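Long-range contacts in membrane protein (PDB 5DL5), which probably forms a water-filled beta-barrel channel of the OprD porin family in the outer membrane, linked to uptake of small molecules, antibiotics among them: residues I277-G282 against Y317-Y322; A294-T299 against E331-I336; Y220-F225 against T236-G241. All blocks are in the same frame, centred on the assembly; numbering follows the deposited sequence.

Interaction 1. Residues I277-G282 against Y317-Y322. With C8E ((hydroxyethyloxy)tri(ethyloxy)octane), chain B.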
# COMPACT_ATOMS: atom_id res chain seq x y z
N ILE A 277 -9.34 3.93 13.34
CA ILE A 277 -8.80 2.56 13.29
C ILE A 277 -7.43 2.64 13.93
O ILE A 277 -6.58 3.48 13.61
CB ILE A 277 -8.86 1.94 11.91
CG1 ILE A 277 -8.44 0.45 11.98
CG2 ILE A 277 -8.07 2.76 10.91
CD1 ILE A 277 -8.64 -0.28 10.67
N TRP A 278 -7.19 1.72 14.84
CA TRP A 278 -5.89 1.59 15.50
C TRP A 278 -5.51 0.11 15.72
O TRP A 278 -6.36 -0.73 15.66
CB TRP A 278 -5.85 2.41 16.78
CG TRP A 278 -6.78 1.98 17.79
CD1 TRP A 278 -8.09 2.40 17.94
CD2 TRP A 278 -6.56 0.98 18.81
NE1 TRP A 278 -8.67 1.67 18.95
CE2 TRP A 278 -7.80 0.78 19.48
CE3 TRP A 278 -5.48 0.18 19.17
CZ2 TRP A 278 -7.95 -0.07 20.57
CZ3 TRP A 278 -5.66 -0.77 20.23
CH2 TRP A 278 -6.90 -0.84 20.92
N ALA A 279 -4.24 -0.14 16.02
CA ALA A 279 -3.72 -1.45 16.15
C ALA A 279 -2.50 -1.45 16.99
O ALA A 279 -1.78 -0.46 16.99
CB ALA A 279 -3.42 -2.07 14.82
N ILE A 280 -2.37 -2.49 17.81
CA ILE A 280 -1.18 -2.75 18.58
C ILE A 280 -0.63 -4.12 18.21
O ILE A 280 -1.47 -5.04 18.03
CB ILE A 280 -1.45 -2.68 20.09
CG1 ILE A 280 -2.64 -3.61 20.49
CG2 ILE A 280 -1.78 -1.26 20.45
CD1 ILE A 280 -2.87 -3.81 21.97
N SER A 281 0.71 -4.24 18.11
CA SER A 281 1.34 -5.49 17.74
C SER A 281 2.52 -5.69 18.60
O SER A 281 3.10 -4.71 19.10
CB SER A 281 1.64 -5.53 16.21
OG SER A 281 2.81 -4.79 16.04
N GLY A 282 2.83 -6.95 18.91
CA GLY A 282 4.05 -7.31 19.59
C GLY A 282 4.65 -8.50 18.86
O GLY A 282 3.91 -9.40 18.54
N TYR A 317 -1.40 1.23 6.62
CA TYR A 317 -0.15 0.84 7.33
C TYR A 317 -0.55 0.22 8.73
O TYR A 317 -0.40 0.82 9.76
CB TYR A 317 0.77 2.04 7.46
CG TYR A 317 1.66 2.38 6.17
CD1 TYR A 317 1.12 2.43 4.92
CD2 TYR A 317 2.94 2.77 6.29
CE1 TYR A 317 1.86 2.72 3.80
CE2 TYR A 317 3.72 3.13 5.20
CZ TYR A 317 3.15 3.08 3.94
OH TYR A 317 3.88 3.42 2.84
N LEU A 318 -1.25 -0.90 8.69
CA LEU A 318 -1.78 -1.59 9.88
C LEU A 318 -1.46 -3.11 9.71
O LEU A 318 -1.27 -3.56 8.59
CB LEU A 318 -3.29 -1.42 9.91
CG LEU A 318 -3.76 0.02 10.15
CD1 LEU A 318 -5.25 0.13 9.95
CD2 LEU A 318 -3.45 0.51 11.51
N PRO A 319 -1.39 -3.85 10.80
CA PRO A 319 -0.86 -5.27 10.73
C PRO A 319 -1.88 -6.29 10.25
O PRO A 319 -1.56 -7.30 9.70
CB PRO A 319 -0.50 -5.52 12.22
CG PRO A 319 -1.44 -4.69 13.06
CD PRO A 319 -1.53 -3.39 12.22
N ASN A 320 -3.16 -6.06 10.46
CA ASN A 320 -4.18 -7.11 10.15
C ASN A 320 -4.74 -6.81 8.78
O ASN A 320 -5.91 -6.35 8.61
CB ASN A 320 -5.27 -7.23 11.15
CG ASN A 320 -4.78 -7.68 12.53
OD1 ASN A 320 -3.60 -7.95 12.74
ND2 ASN A 320 -5.69 -7.68 13.49
N SER A 321 -3.93 -7.17 7.80
CA SER A 321 -4.09 -6.71 6.44
C SER A 321 -3.40 -7.69 5.51
O SER A 321 -2.18 -7.71 5.45
CB SER A 321 -3.42 -5.34 6.20
OG SER A 321 -3.83 -4.86 4.89
N TYR A 322 -4.19 -8.51 4.84
CA TYR A 322 -3.71 -9.53 3.88
C TYR A 322 -4.63 -9.46 2.69
O TYR A 322 -4.62 -8.47 2.03
CB TYR A 322 -3.64 -10.97 4.52
CG TYR A 322 -2.59 -11.08 5.65
CD1 TYR A 322 -1.22 -11.23 5.34
CD2 TYR A 322 -2.96 -10.94 7.00
CE1 TYR A 322 -0.25 -11.24 6.33
CE2 TYR A 322 -2.01 -10.95 8.01
CZ TYR A 322 -0.67 -11.19 7.68
OH TYR A 322 0.26 -11.27 8.67
C6 C8E B . -12.66 -3.01 -11.24
C7 C8E B . -12.01 -4.42 -11.09
C8 C8E B . -12.86 -5.50 -10.38
O9 C8E B . -12.09 -6.45 -9.56
C10 C8E B . -12.59 -6.37 -8.23
C11 C8E B . -11.90 -5.23 -7.47
O12 C8E B . -11.98 -5.39 -6.07
C13 C8E B . -11.34 -6.55 -5.51
C14 C8E B . -9.95 -6.21 -5.03
O15 C8E B . -9.67 -6.62 -3.70
C16 C8E B . -10.54 -6.19 -2.64
C17 C8E B . -9.61 -6.04 -1.43
O18 C8E B . -8.52 -6.99 -1.64
C19 C8E B . -7.23 -6.54 -1.21
C20 C8E B . -6.24 -7.68 -1.36
O21 C8E B . -4.94 -7.54 -0.72

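Interaction 2. Residues A294-T299 against E331-I336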
# COMPACT_ATOMS: atom_id res chain seq x y z
N ALA A 294 -1.35 -9.40 17.10
CA ALA A 294 -1.80 -8.02 16.86
C ALA A 294 -3.29 -7.94 17.07
O ALA A 294 -4.01 -8.91 16.78
CB ALA A 294 -1.45 -7.58 15.48
N TYR A 295 -3.74 -6.77 17.51
CA TYR A 295 -5.16 -6.45 17.68
C TYR A 295 -5.42 -5.13 17.01
O TYR A 295 -4.58 -4.25 17.09
CB TYR A 295 -5.47 -6.34 19.21
CG TYR A 295 -6.84 -5.88 19.50
CD1 TYR A 295 -7.93 -6.78 19.48
CD2 TYR A 295 -7.10 -4.54 19.76
CE1 TYR A 295 -9.25 -6.32 19.68
CE2 TYR A 295 -8.39 -4.06 19.98
CZ TYR A 295 -9.47 -4.99 19.98
OH TYR A 295 -10.78 -4.52 20.19
N GLN A 296 -6.60 -5.01 16.35
CA GLN A 296 -6.93 -3.89 15.54
C GLN A 296 -8.39 -3.60 15.76
O GLN A 296 -9.22 -4.50 15.87
CB GLN A 296 -6.66 -4.27 14.07
CG GLN A 296 -6.84 -3.22 13.05
CD GLN A 296 -6.24 -3.65 11.69
OE1 GLN A 296 -5.03 -3.77 11.58
NE2 GLN A 296 -7.06 -3.88 10.71
N GLN A 297 -8.77 -2.33 15.85
CA GLN A 297 -10.21 -2.05 16.07
C GLN A 297 -10.62 -0.76 15.37
O GLN A 297 -9.84 0.22 15.31
CB GLN A 297 -10.39 -1.91 17.58
CG GLN A 297 -11.65 -1.22 18.02
CD GLN A 297 -11.92 -1.32 19.53
OE1 GLN A 297 -11.20 -2.00 20.30
NE2 GLN A 297 -13.12 -0.83 19.91
N ASN A 298 -11.81 -0.77 14.83
CA ASN A 298 -12.43 0.39 14.23
C ASN A 298 -13.50 0.96 15.14
O ASN A 298 -14.23 0.16 15.74
CB ASN A 298 -13.20 -0.05 12.96
CG ASN A 298 -12.29 -0.44 11.82
OD1 ASN A 298 -12.04 0.40 10.89
ND2 ASN A 298 -11.78 -1.74 11.86
N THR A 299 -13.61 2.29 15.23
CA THR A 299 -14.77 2.91 15.90
C THR A 299 -15.26 4.06 14.94
O THR A 299 -14.59 4.41 13.91
CB THR A 299 -14.38 3.50 17.26
OG1 THR A 299 -13.30 4.39 17.10
CG2 THR A 299 -13.86 2.49 18.16
N GLU A 331 -15.37 -3.00 13.36
CA GLU A 331 -14.76 -4.30 13.37
C GLU A 331 -13.58 -4.36 14.34
O GLU A 331 -12.67 -3.51 14.32
CB GLU A 331 -14.28 -4.69 11.96
CG GLU A 331 -13.74 -6.11 11.90
CD GLU A 331 -13.36 -6.60 10.54
OE1 GLU A 331 -13.43 -5.82 9.59
OE2 GLU A 331 -12.95 -7.79 10.47
N LYS A 332 -13.58 -5.39 15.15
CA LYS A 332 -12.39 -5.75 15.90
C LYS A 332 -11.66 -6.93 15.26
O LYS A 332 -12.33 -7.77 14.73
CB LYS A 332 -12.79 -6.15 17.34
CG LYS A 332 -13.51 -5.06 18.12
CD LYS A 332 -13.91 -5.67 19.47
CE LYS A 332 -14.02 -4.72 20.62
NZ LYS A 332 -15.36 -4.15 20.52
N SER A 333 -10.32 -7.07 15.43
CA SER A 333 -9.71 -8.28 14.91
C SER A 333 -8.40 -8.62 15.63
O SER A 333 -7.76 -7.76 16.28
CB SER A 333 -9.42 -8.13 13.38
OG SER A 333 -8.58 -7.00 13.12
N ALA A 334 -8.03 -9.89 15.56
CA ALA A 334 -6.88 -10.42 16.29
C ALA A 334 -6.14 -11.36 15.36
O ALA A 334 -6.77 -12.10 14.62
CB ALA A 334 -7.33 -11.16 17.53
N GLN A 335 -4.82 -11.28 15.41
CA GLN A 335 -3.98 -12.04 14.58
C GLN A 335 -2.89 -12.73 15.37
O GLN A 335 -2.28 -12.16 16.25
CB GLN A 335 -3.28 -11.10 13.57
CG GLN A 335 -2.10 -11.72 12.83
CD GLN A 335 -1.43 -10.89 11.69
OE1 GLN A 335 -0.64 -11.44 10.95
NE2 GLN A 335 -1.75 -9.56 11.57
N ILE A 336 -2.56 -13.91 14.89
CA ILE A 336 -1.29 -14.56 15.21
C ILE A 336 -0.54 -14.88 13.91
O ILE A 336 -1.13 -15.35 12.96
CB ILE A 336 -1.51 -15.84 16.03
CG1 ILE A 336 -0.15 -16.55 16.25
CG2 ILE A 336 -2.40 -16.81 15.28
CD1 ILE A 336 -0.24 -17.43 17.44

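Interaction 3. Residues Y220-F225 against T236-G241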
# COMPACT_ATOMS: atom_id res chain seq x y z
N TYR A 220 -2.51 10.13 10.60
CA TYR A 220 -1.89 8.83 10.92
C TYR A 220 -0.84 9.15 11.97
O TYR A 220 -0.13 10.15 11.89
CB TYR A 220 -1.20 8.22 9.70
CG TYR A 220 -0.31 6.99 9.95
CD1 TYR A 220 -0.85 5.71 10.01
CD2 TYR A 220 1.04 7.14 10.11
CE1 TYR A 220 -0.07 4.63 10.23
CE2 TYR A 220 1.83 6.04 10.39
CZ TYR A 220 1.27 4.81 10.35
OH TYR A 220 2.00 3.71 10.58
N ALA A 221 -0.69 8.25 12.94
CA ALA A 221 0.41 8.29 13.91
C ALA A 221 0.96 6.87 14.07
O ALA A 221 0.22 5.89 14.01
CB ALA A 221 -0.16 8.76 15.28
N ASN A 222 2.24 6.76 14.39
CA ASN A 222 2.86 5.47 14.70
C ASN A 222 3.94 5.68 15.75
O ASN A 222 4.65 6.71 15.78
CB ASN A 222 3.47 4.84 13.45
CG ASN A 222 4.35 3.62 13.74
OD1 ASN A 222 5.55 3.72 13.84
ND2 ASN A 222 3.76 2.47 13.83
N VAL A 223 4.05 4.68 16.60
CA VAL A 223 5.23 4.52 17.45
C VAL A 223 5.68 3.04 17.40
O VAL A 223 4.84 2.11 17.44
CB VAL A 223 4.97 5.12 18.82
CG1 VAL A 223 3.90 4.37 19.60
CG2 VAL A 223 6.24 4.98 19.67
N ASN A 224 6.98 2.84 17.38
CA ASN A 224 7.61 1.61 17.16
C ASN A 224 8.81 1.54 18.10
O ASN A 224 9.64 2.41 18.14
CB ASN A 224 7.92 1.37 15.65
CG ASN A 224 8.39 -0.02 15.40
OD1 ASN A 224 9.54 -0.37 15.71
ND2 ASN A 224 7.46 -0.89 14.97
N PHE A 225 8.80 0.49 18.95
CA PHE A 225 9.77 0.34 20.04
C PHE A 225 10.28 -1.11 20.00
O PHE A 225 9.52 -2.04 20.11
CB PHE A 225 9.22 0.68 21.43
CG PHE A 225 10.26 0.50 22.53
CD1 PHE A 225 11.41 1.26 22.55
CD2 PHE A 225 10.13 -0.48 23.46
CE1 PHE A 225 12.41 1.06 23.51
CE2 PHE A 225 11.12 -0.69 24.45
CZ PHE A 225 12.26 0.08 24.45
N THR A 236 9.48 -6.43 19.62
CA THR A 236 9.14 -5.18 19.01
C THR A 236 7.63 -4.92 19.18
O THR A 236 6.80 -5.76 18.79
CB THR A 236 9.46 -5.23 17.49
OG1 THR A 236 10.81 -5.60 17.39
CG2 THR A 236 9.13 -3.88 16.68
N TYR A 237 7.31 -3.72 19.69
CA TYR A 237 5.98 -3.28 19.88
C TYR A 237 5.68 -2.17 18.95
O TYR A 237 6.51 -1.30 18.69
CB TYR A 237 5.80 -2.70 21.28
CG TYR A 237 6.17 -3.61 22.40
CD1 TYR A 237 7.44 -3.58 22.94
CD2 TYR A 237 5.25 -4.43 22.95
CE1 TYR A 237 7.78 -4.36 24.03
CE2 TYR A 237 5.54 -5.22 24.02
CZ TYR A 237 6.81 -5.17 24.56
OH TYR A 237 7.11 -5.99 25.59
N ASP A 238 4.49 -2.18 18.44
CA ASP A 238 4.03 -1.18 17.46
C ASP A 238 2.60 -0.71 17.82
O ASP A 238 1.66 -1.56 18.07
CB ASP A 238 4.05 -1.76 16.03
CG ASP A 238 3.80 -0.66 14.98
OD1 ASP A 238 4.78 0.12 14.64
OD2 ASP A 238 2.60 -0.46 14.56
N PHE A 239 2.40 0.60 17.82
CA PHE A 239 1.06 1.22 17.94
C PHE A 239 0.87 2.13 16.77
O PHE A 239 1.74 3.04 16.51
CB PHE A 239 1.01 1.90 19.35
CG PHE A 239 -0.26 2.67 19.70
CD1 PHE A 239 -1.56 2.26 19.29
CD2 PHE A 239 -0.18 3.80 20.58
CE1 PHE A 239 -2.70 2.99 19.65
CE2 PHE A 239 -1.33 4.53 20.98
CZ PHE A 239 -2.61 4.11 20.55
N SER A 240 -0.13 1.84 15.96
CA SER A 240 -0.41 2.55 14.75
C SER A 240 -1.90 2.96 14.78
O SER A 240 -2.75 2.23 15.31
CB SER A 240 -0.18 1.69 13.50
OG SER A 240 1.22 1.46 13.39
N GLY A 241 -2.23 4.08 14.13
CA GLY A 241 -3.64 4.38 13.87
C GLY A 241 -3.99 5.51 12.88
O GLY A 241 -3.14 6.30 12.54

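Interaction 1. Residues I277-G282 against Y317-Y322
The compact five-membered ring of Pro319 meets the strand at Ala279: its CD lies 3.5 Å from Ala279 CB, slightly tighter than usual for two carbons, with Pro319 CG next to it. Further along the strand the same ring passes Ser281 more loosely, Pro319 CG being 4.5 Å from Ser281 CB. Leu318 covers the other part of the contact. Its CD1 presses on the end of Ile277, 3.5 Å from Ile277 CD1, and the side chains of Leu318 and Ile277 cross at a slant; Leu318 CD2 turns to Ala279, 4.2 Å from Ala279 CB. Ile277 can reach that far because CG1 stands opposite the backbone N (chi1 -173°) and CD1 extends it further (chi2 173°).

Residues 277-282 belong to a barrel strand, whereas 317-322 is part of the long loop between strands 289-300 and 332-341, laid against the inside of the wall. Beyond Pro319 the loop turns sharply in an inverse gamma turn centred on Asn320. At the last residue of 317-322, Tyr322 O accepts a hydrogen bond from the detergent oxygen C8E O21 at 2.9 Å; that molecule also binds Arg41 and Arg420.

No hydrogen bond joins the two segments, so their grip on each other is apolar packing, and several of the polar bonds that hold this part of the loop come from other wall strands, such as those of Gln296, Ser333 and Gln335.

Interaction 2. Residues A294-T299 against E331-I336
Two neighbouring antiparallel strands of the barrel wall, 289-300 and 332-341, are joined here, their short segments running at 169° with axes 4.7 Å apart. Ala294 with Gln335 and Gln296 with Ser333 are the hydrogen-bonded pairs; Ser333 N reaches Gln296 O at 2.8 Å. Tyr295 with Ala334 and Gln297 with Lys332 are the non-hydrogen-bonded pairs between and beyond them.

At the far end Asn298 doubles the backbone bond. Its N lies 2.9 Å from Glu331 O, and its ND2 reaches the same oxygen at 3.2 Å, nearly straight at 174°, with the acceptor in the amide plane. The two donors come from opposite faces of that carbonyl. Asn275 ND2 donates to Asn298 OD1.

On the face of Tyr295 and Gln297, Tyr295 OH donates to Gln297 OE1 at 2.6 Å, from above the amide carbonyl plane. The aliphatic part of Lys332 slants past this hydroxyl, CE coming within 3.3 Å of Tyr295 OH, on the way to a salt bridge between Lys332 NZ and Asp362. On the other face Ser333 OG, 3.5 Å from Gln296 CB, is bonded to Asn320, and Gln335 binds Tyr322 and Asn320.

The backbone bonds thus join these two neighbouring wall strands, while one set of polar side chains ties down the infolded loop and Lys332 carries the connection on to the next strand.

Interaction 3. Residues Y220-F225 against T236-G241
Asp238 OD1 takes two amide N-H groups from the facing strand. Asn222 ND2 comes to it at 2.7 Å on the syn side and Asn224 ND2 at 2.9 Å on the anti side, from opposite faces of the carboxylate; in each case the oxygen lies close to the amide plane. Asn222 ND2 spends its other hydrogen on Ser240 OG at 2.8 Å, and Ser240 OG in turn donates to Asp238 OD2 at 2.6 Å, meeting its syn lone pair. The amide, hydroxyl and carboxylate therefore form a closed ring of bonds that fixes the carboxylate's rotation, and three donors around it would probably stabilise its negative charge.

Both asparagines have CG opposite the backbone N (chi1 170° and -171°), as does Asp238, which brings the polar ends across the gap between the strands. Those strands make one beta hairpin of the barrel, 216-229 with 233-246, almost exactly antiparallel at 178°. The backbone bonds that set the spacing run through the pairs of Ala221 with Gly241, Val223 with Phe239 and Phe225 with Tyr237; Val223 N lies 2.8 Å from Phe239 O.

On the face turned from the carboxylate cluster, Val223 CG1 packs on Phe239 CB at 3.8 Å. Phe225 and Tyr237 lie side by side; Phe225 CD2 and Tyr237 CD1 are 4.1 Å apart, CD1 lying at the edge of the Phe225 ring. This largely apolar surface probably faces lipid, as expected on the outside of an outer-membrane barrel. Further out, Phe239 also touches Trp278 and Ile280 of the next strand, Asp238 packs on Ser281, and the Tyr220 ring meets that of Tyr242.

Strands 216-229, 233-246, 273-286, 289-300 and 332-341 stand side by side in the barrel wall, and the three contacts sample this run. Interaction 3 comes first along the chain and closes before the others open; interactions 1 and 2 interleave, because the loop holding 317-322 leaves strand 289-300 and returns to strand 332-341. The centres of interactions 1 and 2 are about 7 Å apart, those of 1 and 3 about 9 Å, and those of 2 and 3 about 14 Å; interactions 2 and 3 do not touch. In this order of strands, 273-286 sits between the two wall pairings and receives the loop on its inner side, consistent with a porin channel narrowed by an infolded loop.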